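Local coordinates for pseudopodium-enriched atypical kinase 1 (Homo sapiens, PDB 6BHC), which is a human pseudokinase with a kinase-like fold, an unusual catalytic cleft and its own mode of dimerization, and probably serves signalling more by binding than by catalysis, at residues H103-R108 with Q118-H123; T150-C155 with R237-N242; K63-A68 with Y73-Y78; S55-T60 with Y86-C91. The protein carries 1 engineered substitution. All blocks are in the same frame, centred on the assembly; numbering follows the deposited sequence.

Interaction 1 (H103-R108 with Q118-H123); sequences HSLAVR and QQDCGH
Arg108 reaches from helix 104-109 to Gln118 and Asp120, its side chain running alongside one carbonyl before it turns to a carboxylate. From CB, which points toward the loop, the chain passes to CG, set opposite the backbone N (chi1 -169°) and already 3.7 Å from Gln118 O; CD closes to 3.2 Å from that same Gln118 O. A bend at chi3 then swings the guanidinium round so that NH1 donates to Gln118 O at 2.6 Å, from above the carbonyl plane and with a bent N-H...O angle of 143°. Gln118 CG covers one guanidinium face. The helix probably corresponds to helix alphaC of the kinase small lobe, and residues 118-123 to the alphaC-beta4 loop. NH1 also forms a salt bridge to Asp120 OD2 at 3.1 Å, and NH2 lies 3.2 Å from Asp120 OD2; the guanidinium and carboxylate planes stand almost perpendicular. A leucine in place of Arg108 would probably leave the Asp120 carboxylate without its counter-charge and Gln118 O without this donor. The Gln118 amide itself turns to Tyr73 and Lys89. One helical turn before Arg108, Leu105 lays CD1 over a face of the His123 ring, a CH-pi contact 3.8 Å from its centroid.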
loop_
_atom_site.group_PDB
_atom_site.type_symbol
_atom_site.label_atom_id
_atom_site.label_comp_id
_atom_site.label_asym_id
_atom_site.label_seq_id
_atom_site.Cartn_x
_atom_site.Cartn_y
_atom_site.Cartn_z
ATOM N N HIS A 103 -44.803 0.681 2.632
ATOM C CA HIS A 103 -44.244 0.847 3.968
ATOM C C HIS A 103 -42.760 0.496 3.991
ATOM O O HIS A 103 -41.985 1.087 4.743
ATOM C CB HIS A 103 -45.001 -0.014 4.981
ATOM C CG HIS A 103 -44.489 0.111 6.382
ATOM N ND1 HIS A 103 -44.543 1.290 7.092
ATOM C CD2 HIS A 103 -43.909 -0.797 7.203
ATOM C CE1 HIS A 103 -44.020 1.104 8.291
ATOM N NE2 HIS A 103 -43.628 -0.153 8.384
ATOM N N SER A 104 -42.371 -0.481 3.165
ATOM C CA SER A 104 -40.964 -0.854 3.080
ATOM C C SER A 104 -40.126 0.290 2.523
ATOM O O SER A 104 -38.998 0.521 2.974
ATOM C CB SER A 104 -40.801 -2.107 2.219
ATOM O OG SER A 104 -39.434 -2.454 2.073
ATOM N N LEU A 105 -40.664 1.020 1.544
ATOM C CA LEU A 105 -39.940 2.162 0.995
ATOM C C LEU A 105 -39.892 3.316 1.988
ATOM O O LEU A 105 -38.880 4.017 2.080
ATOM C CB LEU A 105 -40.582 2.610 -0.318
ATOM C CG LEU A 105 -40.437 1.671 -1.517
ATOM C CD1 LEU A 105 -41.265 2.167 -2.691
ATOM C CD2 LEU A 105 -38.978 1.533 -1.915
ATOM N N ALA A 106 -40.971 3.524 2.746
ATOM C CA ALA A 106 -41.018 4.653 3.672
ATOM C C ALA A 106 -39.974 4.515 4.775
ATOM O O ALA A 106 -39.279 5.482 5.106
ATOM C CB ALA A 106 -42.418 4.785 4.270
ATOM N N VAL A 107 -39.846 3.319 5.353
ATOM C CA VAL A 107 -38.895 3.126 6.442
ATOM C C VAL A 107 -37.464 3.135 5.916
ATOM O O VAL A 107 -36.568 3.734 6.522
ATOM C CB VAL A 107 -39.215 1.825 7.203
ATOM C CG1 VAL A 107 -38.144 1.537 8.245
ATOM C CG2 VAL A 107 -40.583 1.921 7.857
ATOM N N ARG A 108 -37.228 2.486 4.774
ATOM C CA ARG A 108 -35.876 2.365 4.242
ATOM C C ARG A 108 -35.371 3.669 3.630
ATOM O O ARG A 108 -34.162 3.927 3.649
ATOM C CB ARG A 108 -35.825 1.238 3.208
ATOM C CG ARG A 108 -34.428 0.842 2.774
ATOM C CD ARG A 108 -34.456 -0.447 1.971
ATOM N NE ARG A 108 -35.403 -0.381 0.862
ATOM C CZ ARG A 108 -35.130 0.161 -0.320
ATOM N NH1 ARG A 108 -33.936 0.690 -0.551
ATOM N NH2 ARG A 108 -36.053 0.176 -1.272
ATOM N N GLN A 118 -30.278 -2.210 1.467
ATOM C CA GLN A 118 -30.666 -2.012 0.077
ATOM C C GLN A 118 -30.932 -0.543 -0.219
ATOM O O GLN A 118 -31.618 0.144 0.545
ATOM C CB GLN A 118 -31.903 -2.846 -0.254
ATOM C CG GLN A 118 -32.310 -2.770 -1.713
ATOM C CD GLN A 118 -33.371 -3.786 -2.076
ATOM O OE1 GLN A 118 -34.358 -3.955 -1.361
ATOM N NE2 GLN A 118 -33.168 -4.476 -3.191
ATOM N N GLN A 119 -30.383 -0.066 -1.331
ATOM C CA GLN A 119 -30.629 1.270 -1.847
ATOM C C GLN A 119 -31.496 1.183 -3.096
ATOM O O GLN A 119 -31.525 0.162 -3.788
ATOM C CB GLN A 119 -29.317 1.987 -2.183
ATOM C CG GLN A 119 -28.258 1.919 -1.099
ATOM C CD GLN A 119 -26.915 2.445 -1.573
ATOM O OE1 GLN A 119 -26.821 3.547 -2.117
ATOM N NE2 GLN A 119 -25.868 1.652 -1.380
ATOM N N ASP A 120 -32.204 2.273 -3.382
ATOM C CA ASP A 120 -33.016 2.364 -4.585
ATOM C C ASP A 120 -32.841 3.744 -5.200
ATOM O O ASP A 120 -32.522 4.712 -4.507
ATOM C CB ASP A 120 -34.500 2.095 -4.296
ATOM C CG ASP A 120 -35.138 3.182 -3.454
ATOM O OD1 ASP A 120 -35.665 4.154 -4.037
ATOM O OD2 ASP A 120 -35.117 3.065 -2.211
ATOM N N CYS A 121 -33.052 3.822 -6.514
ATOM C CA CYS A 121 -32.951 5.076 -7.250
ATOM C C CYS A 121 -34.285 5.460 -7.882
ATOM O O CYS A 121 -34.321 6.133 -8.916
ATOM C CB CYS A 121 -31.853 4.998 -8.311
ATOM S SG CYS A 121 -32.049 3.669 -9.526
ATOM N N GLY A 122 -35.389 5.039 -7.270
ATOM C CA GLY A 122 -36.703 5.400 -7.762
ATOM C C GLY A 122 -37.706 4.266 -7.724
ATOM O O GLY A 122 -37.340 3.105 -7.523
ATOM N N HIS A 123 -38.980 4.597 -7.916
ATOM C CA HIS A 123 -40.051 3.611 -7.912
ATOM C C HIS A 123 -41.265 4.210 -8.607
ATOM O O HIS A 123 -41.414 5.432 -8.689
ATOM C CB HIS A 123 -40.405 3.171 -6.489
ATOM C CG HIS A 123 -40.722 4.306 -5.569
ATOM N ND1 HIS A 123 -41.936 4.958 -5.581
ATOM C CD2 HIS A 123 -39.980 4.913 -4.611
ATOM C CE1 HIS A 123 -41.931 5.913 -4.669
ATOM N NE2 HIS A 123 -40.755 5.907 -4.067
#

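Interaction 2 (T150-C155 with R237-N242); sequences TREVPC and RLIVSN
Glu152 turns its CG away from its own carbonyl carbon (chi1 -66°) and bends at chi2 (77°), which brings the middle of the chain over the guanidinium of Arg237; Arg237 is fully extended and comes from the other segment. Glu152 CG lies over one guanidinium face, 3.9 Å from Arg237 NH1. The carboxylate does not form a direct salt bridge: Glu152 OE2 stays 4.5 Å from Arg237 NH2 and well out of the guanidinium plane, so any attraction is one of charge alone. Instead a water lying at the guanidinium edge, in its plane, joins the two. It donates to Glu152 OE2 at 3.0 Å and accepts from Arg237 NH2 at 3.2 Å. Nearer the backbone, Glu152 CB packs on Ile239 CD1 at 3.9 Å, an apolar touch beside the water-bridged ends. The stronger partner of Arg237 is Phe115, whose carbonyl takes NE and whose ring makes a cation-pi contact. In kinase terms, residues 150-155 follow beta5, probably at the hinge between the lobes, while strand 237-240 probably corresponds to beta8 and leads into Asn242, where active kinases usually have the aspartate of the DFG motif. Strand 237-240 forms one border of a small antiparallel sheet, with strand 209-212 in the middle and strand 156-157, just beyond the hinge, on its far side.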
loop_
_atom_site.group_PDB
_atom_site.type_symbol
_atom_site.label_atom_id
_atom_site.label_comp_id
_atom_site.label_asym_id
_atom_site.label_seq_id
_atom_site.Cartn_x
_atom_site.Cartn_y
_atom_site.Cartn_z
ATOM N N THR A 150 -33.089 -0.446 -8.645
ATOM C CA THR A 150 -31.899 -0.431 -7.806
ATOM C C THR A 150 -30.665 -0.620 -8.675
ATOM O O THR A 150 -30.721 -1.264 -9.727
ATOM C CB THR A 150 -31.950 -1.518 -6.718
ATOM O OG1 THR A 150 -30.721 -1.518 -5.980
ATOM C CG2 THR A 150 -32.168 -2.892 -7.335
ATOM N N ARG A 151 -29.547 -0.047 -8.227
ATOM C CA ARG A 151 -28.290 -0.149 -8.959
ATOM C C ARG A 151 -27.442 -1.338 -8.530
ATOM O O ARG A 151 -26.531 -1.728 -9.269
ATOM C CB ARG A 151 -27.475 1.139 -8.800
ATOM C CG ARG A 151 -28.110 2.360 -9.452
ATOM C CD ARG A 151 -27.171 3.559 -9.437
ATOM N NE ARG A 151 -27.679 4.658 -10.256
ATOM C CZ ARG A 151 -28.370 5.690 -9.782
ATOM N NH1 ARG A 151 -28.792 6.641 -10.605
ATOM N NH2 ARG A 151 -28.635 5.776 -8.486
ATOM N N GLU A 152 -27.713 -1.919 -7.362
ATOM C CA GLU A 152 -27.004 -3.111 -6.896
ATOM C C GLU A 152 -27.815 -4.327 -7.324
ATOM O O GLU A 152 -28.844 -4.646 -6.723
ATOM C CB GLU A 152 -26.803 -3.073 -5.385
ATOM C CG GLU A 152 -25.870 -1.970 -4.895
ATOM C CD GLU A 152 -26.527 -0.602 -4.875
ATOM O OE1 GLU A 152 -27.771 -0.538 -4.777
ATOM O OE2 GLU A 152 -25.799 0.410 -4.961
ATOM N N VAL A 153 -27.353 -5.008 -8.367
ATOM C CA VAL A 153 -28.092 -6.119 -8.962
ATOM C C VAL A 153 -27.911 -7.377 -8.123
ATOM O O VAL A 153 -26.778 -7.848 -7.949
ATOM C CB VAL A 153 -27.648 -6.364 -10.412
ATOM C CG1 VAL A 153 -28.327 -7.605 -10.966
ATOM C CG2 VAL A 153 -27.963 -5.151 -11.272
ATOM N N PRO A 154 -28.985 -7.955 -7.589
ATOM C CA PRO A 154 -28.852 -9.213 -6.848
ATOM C C PRO A 154 -28.764 -10.407 -7.785
ATOM O O PRO A 154 -29.494 -10.507 -8.774
ATOM C CB PRO A 154 -30.133 -9.261 -6.006
ATOM C CG PRO A 154 -31.125 -8.513 -6.822
ATOM C CD PRO A 154 -30.360 -7.427 -7.540
ATOM N N CYS A 155 -27.848 -11.318 -7.459
ATOM C CA CYS A 155 -27.672 -12.546 -8.222
ATOM C C CYS A 155 -28.364 -13.741 -7.585
ATOM O O CYS A 155 -28.702 -14.691 -8.299
ATOM C CB CYS A 155 -26.180 -12.856 -8.386
ATOM S SG CYS A 155 -25.210 -11.473 -9.019
ATOM N N ARG A 237 -21.212 -9.690 -1.267
ATOM C CA ARG A 237 -21.729 -8.526 -0.560
ATOM C C ARG A 237 -23.176 -8.788 -0.158
ATOM O O ARG A 237 -24.044 -8.953 -1.023
ATOM C CB ARG A 237 -21.629 -7.272 -1.428
ATOM C CG ARG A 237 -22.353 -6.063 -0.851
ATOM C CD ARG A 237 -22.244 -4.862 -1.775
ATOM N NE ARG A 237 -23.007 -3.721 -1.282
ATOM C CZ ARG A 237 -23.073 -2.549 -1.903
ATOM N NH1 ARG A 237 -22.418 -2.362 -3.041
ATOM N NH2 ARG A 237 -23.793 -1.562 -1.387
ATOM N N LEU A 238 -23.431 -8.826 1.147
ATOM C CA LEU A 238 -24.767 -9.080 1.665
ATOM C C LEU A 238 -25.545 -7.775 1.765
ATOM O O LEU A 238 -24.999 -6.739 2.154
ATOM C CB LEU A 238 -24.697 -9.763 3.035
ATOM C CG LEU A 238 -26.016 -10.142 3.720
ATOM C CD1 LEU A 238 -25.894 -11.481 4.435
ATOM C CD2 LEU A 238 -26.455 -9.063 4.701
ATOM N N ILE A 239 -26.827 -7.834 1.415
ATOM C CA ILE A 239 -27.695 -6.664 1.403
ATOM C C ILE A 239 -29.011 -7.036 2.073
ATOM O O ILE A 239 -29.703 -7.960 1.624
ATOM C CB ILE A 239 -27.930 -6.144 -0.025
ATOM C CG1 ILE A 239 -26.669 -5.442 -0.543
ATOM C CG2 ILE A 239 -29.120 -5.212 -0.066
ATOM C CD1 ILE A 239 -26.833 -4.792 -1.900
ATOM N N VAL A 240 -29.348 -6.327 3.148
ATOM C CA VAL A 240 -30.603 -6.553 3.858
ATOM C C VAL A 240 -31.723 -5.839 3.116
ATOM O O VAL A 240 -31.606 -4.656 2.778
ATOM C CB VAL A 240 -30.504 -6.063 5.312
ATOM C CG1 VAL A 240 -31.770 -6.416 6.078
ATOM C CG2 VAL A 240 -29.278 -6.650 5.995
ATOM N N SER A 241 -32.817 -6.555 2.865
ATOM C CA SER A 241 -33.935 -6.002 2.117
ATOM C C SER A 241 -35.238 -6.402 2.792
ATOM O O SER A 241 -35.248 -7.055 3.843
ATOM C CB SER A 241 -33.912 -6.473 0.658
ATOM O OG SER A 241 -34.199 -7.856 0.574
ATOM N N ASN A 242 -36.344 -5.996 2.169
ATOM C CA ASN A 242 -37.694 -6.298 2.627
ATOM C C ASN A 242 -37.959 -5.724 4.012
ATOM O O ASN A 242 -37.882 -6.438 5.017
ATOM C CB ASN A 242 -37.947 -7.805 2.621
ATOM C CG ASN A 242 -39.405 -8.144 2.834
ATOM O OD1 ASN A 242 -40.261 -7.258 2.848
ATOM N ND2 ASN A 242 -39.703 -9.430 2.986
HETATM O O HOH W 1 -23.286 0.849 -3.398
#

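Interaction 3 (K63-A68 with Y73-Y78); sequences KPCCEA and YYTASY
The Tyr74 ring carries Pro64 over one face: Pro64 CA makes a CH-pi contact 4.1 Å from the ring centroid, and the two side chains lie side by side, pointing the same way. Farther out, Pro64 CG reaches Tyr74 CZ at 3.7 Å. Tyr73, the residue before it, is met at its ring edge, with Cys66 O and Ala68 CB both in the ring plane; Ala68 CB lies 3.9 Å from Tyr73 CE2. Cys66 SG approaches that ring obliquely, a sulfur-aromatic contact at 5.2 Å from the centroid, while Cys65 SG packs on Tyr73 CB. Two backbone bonds tie the segments: Cys65 N to Tyr73 O at 3.0 Å and Tyr73 N to Cys66 O at 2.9 Å. A water donating to Lys63 O and accepting from Thr75 N continues the link. A serine in place of Tyr74 would probably strip Pro64 of its aromatic partner and leave Leu132 O without the hydroxyl that now bonds to it. Strands 66-67 and 71-78 form a hairpin that probably corresponds to the glycine-rich loop between beta1 and beta2 of kinases. Strand 71-78 is flanked by strand 85-91 and strand 57-59, Tyr74 touching Ile90 and Leu59, while Cys66, Ala68 and Tyr73 rest on Leu210 of strand 209-212.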
loop_
_atom_site.group_PDB
_atom_site.type_symbol
_atom_site.label_atom_id
_atom_site.label_comp_id
_atom_site.label_asym_id
_atom_site.label_seq_id
_atom_site.Cartn_x
_atom_site.Cartn_y
_atom_site.Cartn_z
ATOM N N LYS A 63 -35.667 -14.898 -17.690
ATOM C CA LYS A 63 -35.719 -15.519 -16.378
ATOM C C LYS A 63 -35.285 -14.523 -15.307
ATOM O O LYS A 63 -34.447 -13.650 -15.563
ATOM C CB LYS A 63 -34.821 -16.755 -16.327
ATOM C CG LYS A 63 -33.330 -16.466 -16.394
ATOM C CD LYS A 63 -32.513 -17.727 -16.155
ATOM C CE LYS A 63 -32.812 -18.328 -14.789
ATOM N NZ LYS A 63 -32.024 -19.566 -14.538
ATOM N N PRO A 64 -35.858 -14.613 -14.109
ATOM C CA PRO A 64 -35.444 -13.710 -13.031
ATOM C C PRO A 64 -33.994 -13.947 -12.637
ATOM O O PRO A 64 -33.491 -15.072 -12.678
ATOM C CB PRO A 64 -36.397 -14.065 -11.883
ATOM C CG PRO A 64 -37.571 -14.716 -12.545
ATOM C CD PRO A 64 -37.009 -15.448 -13.724
ATOM N N CYS A 65 -33.319 -12.863 -12.259
ATOM C CA CYS A 65 -31.966 -12.967 -11.733
ATOM C C CYS A 65 -31.943 -13.236 -10.235
ATOM O O CYS A 65 -30.910 -13.673 -9.715
ATOM C CB CYS A 65 -31.171 -11.691 -12.040
ATOM S SG CYS A 65 -31.753 -10.197 -11.196
ATOM N N CYS A 66 -33.053 -12.994 -9.539
ATOM C CA CYS A 66 -33.153 -13.258 -8.111
ATOM C C CYS A 66 -34.622 -13.249 -7.714
ATOM O O CYS A 66 -35.407 -12.461 -8.246
ATOM C CB CYS A 66 -32.375 -12.224 -7.289
ATOM S SG CYS A 66 -32.453 -12.487 -5.503
ATOM N N GLU A 67 -34.981 -14.127 -6.780
ATOM C CA GLU A 67 -36.347 -14.232 -6.266
ATOM C C GLU A 67 -36.293 -14.096 -4.748
ATOM O O GLU A 67 -35.996 -15.064 -4.042
ATOM C CB GLU A 67 -36.992 -15.550 -6.683
ATOM C CG GLU A 67 -37.364 -15.621 -8.153
ATOM C CD GLU A 67 -37.800 -17.008 -8.577
ATOM O OE1 GLU A 67 -36.922 -17.872 -8.783
ATOM O OE2 GLU A 67 -39.021 -17.239 -8.693
ATOM N N ALA A 68 -36.584 -12.898 -4.248
ATOM C CA ALA A 68 -36.517 -12.621 -2.825
ATOM C C ALA A 68 -37.880 -12.848 -2.172
ATOM O O ALA A 68 -38.866 -13.197 -2.825
ATOM C CB ALA A 68 -36.019 -11.197 -2.583
ATOM N N TYR A 73 -36.703 -10.040 -9.227
ATOM C CA TYR A 73 -35.697 -9.140 -9.775
ATOM C C TYR A 73 -35.371 -9.507 -11.215
ATOM O O TYR A 73 -35.263 -10.690 -11.557
ATOM C CB TYR A 73 -34.411 -9.172 -8.947
ATOM C CG TYR A 73 -34.514 -8.482 -7.610
ATOM C CD1 TYR A 73 -34.255 -7.122 -7.487
ATOM C CD2 TYR A 73 -34.859 -9.191 -6.467
ATOM C CE1 TYR A 73 -34.339 -6.489 -6.263
ATOM C CE2 TYR A 73 -34.947 -8.566 -5.239
ATOM C CZ TYR A 73 -34.687 -7.216 -5.143
ATOM O OH TYR A 73 -34.774 -6.589 -3.923
ATOM N N TYR A 74 -35.195 -8.484 -12.048
ATOM C CA TYR A 74 -34.794 -8.659 -13.437
ATOM C C TYR A 74 -33.726 -7.632 -13.777
ATOM O O TYR A 74 -33.899 -6.442 -13.500
ATOM C CB TYR A 74 -35.984 -8.503 -14.390
ATOM C CG TYR A 74 -37.000 -9.619 -14.324
ATOM C CD1 TYR A 74 -38.063 -9.564 -13.433
ATOM C CD2 TYR A 74 -36.905 -10.720 -15.165
ATOM C CE1 TYR A 74 -38.999 -10.580 -13.374
ATOM C CE2 TYR A 74 -37.835 -11.740 -15.115
ATOM C CZ TYR A 74 -38.879 -11.666 -14.217
ATOM O OH TYR A 74 -39.807 -12.679 -14.161
ATOM N N THR A 75 -32.629 -8.091 -14.372
ATOM C CA THR A 75 -31.637 -7.168 -14.902
ATOM C C THR A 75 -32.215 -6.431 -16.103
ATOM O O THR A 75 -32.899 -7.022 -16.942
ATOM C CB THR A 75 -30.366 -7.916 -15.303
ATOM O OG1 THR A 75 -30.670 -8.855 -16.340
ATOM C CG2 THR A 75 -29.792 -8.661 -14.111
ATOM N N ALA A 76 -31.947 -5.131 -16.180
ATOM C CA ALA A 76 -32.550 -4.299 -17.209
ATOM C C ALA A 76 -31.552 -3.262 -17.699
ATOM O O ALA A 76 -30.610 -2.887 -16.996
ATOM C CB ALA A 76 -33.818 -3.604 -16.700
ATOM N N SER A 77 -31.784 -2.800 -18.925
ATOM C CA SER A 77 -31.025 -1.714 -19.533
ATOM C C SER A 77 -31.919 -0.480 -19.563
ATOM O O SER A 77 -32.903 -0.438 -20.310
ATOM C CB SER A 77 -30.560 -2.095 -20.938
ATOM O OG SER A 77 -30.027 -0.977 -21.624
ATOM N N TYR A 78 -31.585 0.513 -18.743
ATOM C CA TYR A 78 -32.353 1.750 -18.707
ATOM C C TYR A 78 -32.182 2.507 -20.020
ATOM O O TYR A 78 -31.061 2.693 -20.498
ATOM C CB TYR A 78 -31.904 2.610 -17.525
ATOM C CG TYR A 78 -32.717 3.866 -17.313
ATOM C CD1 TYR A 78 -34.090 3.876 -17.528
ATOM C CD2 TYR A 78 -32.114 5.037 -16.875
ATOM C CE1 TYR A 78 -34.835 5.023 -17.328
ATOM C CE2 TYR A 78 -32.851 6.189 -16.670
ATOM C CZ TYR A 78 -34.211 6.176 -16.898
ATOM O OH TYR A 78 -34.947 7.321 -16.695
HETATM O O HOH W 2 -32.636 -11.082 -15.267
#

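Interaction 4 (S55-T60 with Y86-C91); sequences SDFRLT and YAVKIC
Lys89 NZ is gripped by two groups, in a salt bridge to Asp70 OD2 and a hydrogen bond to Gln118 OE1, while its neighbour Val88 meets Phe57 and Leu59 across the contact. One methyl does all the touching. Val88 has CG1 opposite its backbone N (chi1 169°), which puts CG2 beside that N and in front of the two larger side chains. Phe57 comes to this methyl with its root and ring rim: CB and CD2 each lie 4.0 Å from Val88 CG2, and the ring meets it obliquely. Leu59 approaches at about a right angle to Val88, Leu59 CD2 being 4.2 Å from Val88 CG2. No hydrogen bond crosses between the segments; the contact is wholly apolar. Strand 85-91 probably matches beta3 of the kinase small lobe, with Lys89 at the place of its usual lysine, which in active kinases pairs with a glutamate of helix alphaC. Strand 57-59 probably belongs to the beta1 region, and strand 71-78 pairs with both, so the two meet across an intervening strand. Their nearest CA atoms, Phe57 CA and Val88 CA, are 7.9 Å apart, less than two full strand spacings and consistent with a curled sheet. Ala76 of the intervening strand touches Phe57, Leu59 and Val88 alike. Phe57 also stacks on Tyr78 and packs against Phe124 and Ile149, while Val88 adds Val147 of strand 143-150.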
loop_
_atom_site.group_PDB
_atom_site.type_symbol
_atom_site.label_atom_id
_atom_site.label_comp_id
_atom_site.label_asym_id
_atom_site.label_seq_id
_atom_site.Cartn_x
_atom_site.Cartn_y
_atom_site.Cartn_z
ATOM N N SER A 55 -41.600 1.097 -20.048
ATOM C CA SER A 55 -41.051 0.793 -21.362
ATOM C C SER A 55 -39.594 1.213 -21.502
ATOM O O SER A 55 -38.919 0.756 -22.430
ATOM C CB SER A 55 -41.890 1.470 -22.449
ATOM O OG SER A 55 -41.363 1.214 -23.738
ATOM N N ASP A 56 -39.096 2.068 -20.608
ATOM C CA ASP A 56 -37.707 2.509 -20.654
ATOM C C ASP A 56 -36.740 1.498 -20.054
ATOM O O ASP A 56 -35.525 1.719 -20.112
ATOM C CB ASP A 56 -37.554 3.851 -19.933
ATOM C CG ASP A 56 -38.158 5.001 -20.708
ATOM O OD1 ASP A 56 -38.238 4.905 -21.951
ATOM O OD2 ASP A 56 -38.551 6.004 -20.074
ATOM N N PHE A 57 -37.236 0.409 -19.479
ATOM C CA PHE A 57 -36.394 -0.624 -18.880
ATOM C C PHE A 57 -36.510 -1.881 -19.734
ATOM O O PHE A 57 -37.483 -2.632 -19.626
ATOM C CB PHE A 57 -36.797 -0.885 -17.431
ATOM C CG PHE A 57 -36.453 0.240 -16.501
ATOM C CD1 PHE A 57 -37.355 1.267 -16.268
ATOM C CD2 PHE A 57 -35.222 0.279 -15.866
ATOM C CE1 PHE A 57 -37.038 2.307 -15.415
ATOM C CE2 PHE A 57 -34.899 1.316 -15.012
ATOM C CZ PHE A 57 -35.808 2.332 -14.786
ATOM N N ARG A 58 -35.515 -2.102 -20.588
ATOM C CA ARG A 58 -35.471 -3.278 -21.448
ATOM C C ARG A 58 -34.848 -4.424 -20.660
ATOM O O ARG A 58 -33.655 -4.391 -20.341
ATOM C CB ARG A 58 -34.683 -2.994 -22.725
ATOM C CG ARG A 58 -35.338 -1.996 -23.674
ATOM C CD ARG A 58 -35.016 -0.555 -23.302
ATOM N NE ARG A 58 -33.577 -0.320 -23.214
ATOM C CZ ARG A 58 -32.811 0.020 -24.246
ATOM N NH1 ARG A 58 -33.344 0.166 -25.452
ATOM N NH2 ARG A 58 -31.509 0.214 -24.072
ATOM N N LEU A 59 -35.656 -5.430 -20.338
ATOM C CA LEU A 59 -35.158 -6.578 -19.594
ATOM C C LEU A 59 -34.165 -7.361 -20.443
ATOM O O LEU A 59 -34.469 -7.750 -21.575
ATOM C CB LEU A 59 -36.315 -7.478 -19.163
ATOM C CG LEU A 59 -37.378 -6.827 -18.277
ATOM C CD1 LEU A 59 -38.386 -7.860 -17.802
ATOM C CD2 LEU A 59 -36.732 -6.117 -17.096
ATOM N N THR A 60 -32.973 -7.586 -19.893
ATOM C CA THR A 60 -31.926 -8.305 -20.603
ATOM C C THR A 60 -32.149 -9.811 -20.626
ATOM O O THR A 60 -31.406 -10.520 -21.313
ATOM C CB THR A 60 -30.566 -7.997 -19.975
ATOM O OG1 THR A 60 -30.560 -8.438 -18.612
ATOM C CG2 THR A 60 -30.295 -6.501 -20.016
ATOM N N TYR A 86 -28.636 -1.985 -13.856
ATOM C CA TYR A 86 -29.900 -1.682 -13.207
ATOM C C TYR A 86 -30.674 -2.974 -13.013
ATOM O O TYR A 86 -30.608 -3.877 -13.852
ATOM C CB TYR A 86 -30.741 -0.687 -14.021
ATOM C CG TYR A 86 -30.206 0.727 -14.031
ATOM C CD1 TYR A 86 -30.500 1.610 -12.999
ATOM C CD2 TYR A 86 -29.418 1.186 -15.079
ATOM C CE1 TYR A 86 -30.017 2.908 -13.007
ATOM C CE2 TYR A 86 -28.932 2.480 -15.096
ATOM C CZ TYR A 86 -29.234 3.337 -14.059
ATOM O OH TYR A 86 -28.751 4.625 -14.075
ATOM N N ALA A 87 -31.400 -3.058 -11.903
ATOM C CA ALA A 87 -32.259 -4.193 -11.604
ATOM C C ALA A 87 -33.674 -3.689 -11.365
ATOM O O ALA A 87 -33.872 -2.691 -10.663
ATOM C CB ALA A 87 -31.752 -4.966 -10.384
ATOM N N VAL A 88 -34.649 -4.371 -11.957
ATOM C CA VAL A 88 -36.059 -4.036 -11.805
ATOM C C VAL A 88 -36.636 -4.918 -10.707
ATOM O O VAL A 88 -36.634 -6.150 -10.821
ATOM C CB VAL A 88 -36.825 -4.217 -13.124
ATOM C CG1 VAL A 88 -38.318 -4.134 -12.880
ATOM C CG2 VAL A 88 -36.388 -3.168 -14.135
ATOM N N LYS A 89 -37.123 -4.291 -9.641
ATOM C CA LYS A 89 -37.683 -4.996 -8.494
ATOM C C LYS A 89 -39.203 -4.877 -8.548
ATOM O O LYS A 89 -39.752 -3.785 -8.364
ATOM C CB LYS A 89 -37.123 -4.427 -7.191
ATOM C CG LYS A 89 -37.636 -5.104 -5.936
ATOM C CD LYS A 89 -37.107 -4.428 -4.678
ATOM C CE LYS A 89 -37.645 -5.102 -3.424
ATOM N NZ LYS A 89 -37.106 -4.488 -2.177
ATOM N N ILE A 90 -39.876 -5.994 -8.803
ATOM C CA ILE A 90 -41.330 -6.037 -8.923
ATOM C C ILE A 90 -41.883 -6.631 -7.633
ATOM O O ILE A 90 -41.792 -7.841 -7.405
ATOM C CB ILE A 90 -41.774 -6.850 -10.146
ATOM C CG1 ILE A 90 -41.008 -6.408 -11.394
ATOM C CG2 ILE A 90 -43.272 -6.697 -10.368
ATOM C CD1 ILE A 90 -41.332 -7.227 -12.627
ATOM N N CYS A 91 -42.477 -5.785 -6.796
ATOM C CA CYS A 91 -42.893 -6.184 -5.462
ATOM C C CYS A 91 -44.174 -7.017 -5.509
ATOM O O CYS A 91 -44.952 -6.963 -6.466
ATOM C CB CYS A 91 -43.086 -4.949 -4.582
ATOM S SG CYS A 91 -41.607 -3.910 -4.479
#

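How the interactions relate
Along the chain, interaction 3 is nested inside the loop closed by interaction 4; interaction 1 follows, then interaction 2 opens. All lie on one side of the chain's centre. Interactions 3 and 4, with centres 7 Å apart, share the curled antiparallel sheet of the small lobe. Interaction 1, its centre about 12 Å from that of interaction 2 and 16 to 17 Å from the other two, covers the helix and loop that follow strand 85-91. Gln118 joins it to both, through Tyr73 OH and Lys89 NZ. Interaction 2 has its centre about 11 Å from that of interaction 3, with Pro154 packed on Tyr73. Both lie where a kinase would have its catalytic cleft, consistent with this pseudokinase's unusual one; interaction 4 packs the small-lobe sheet.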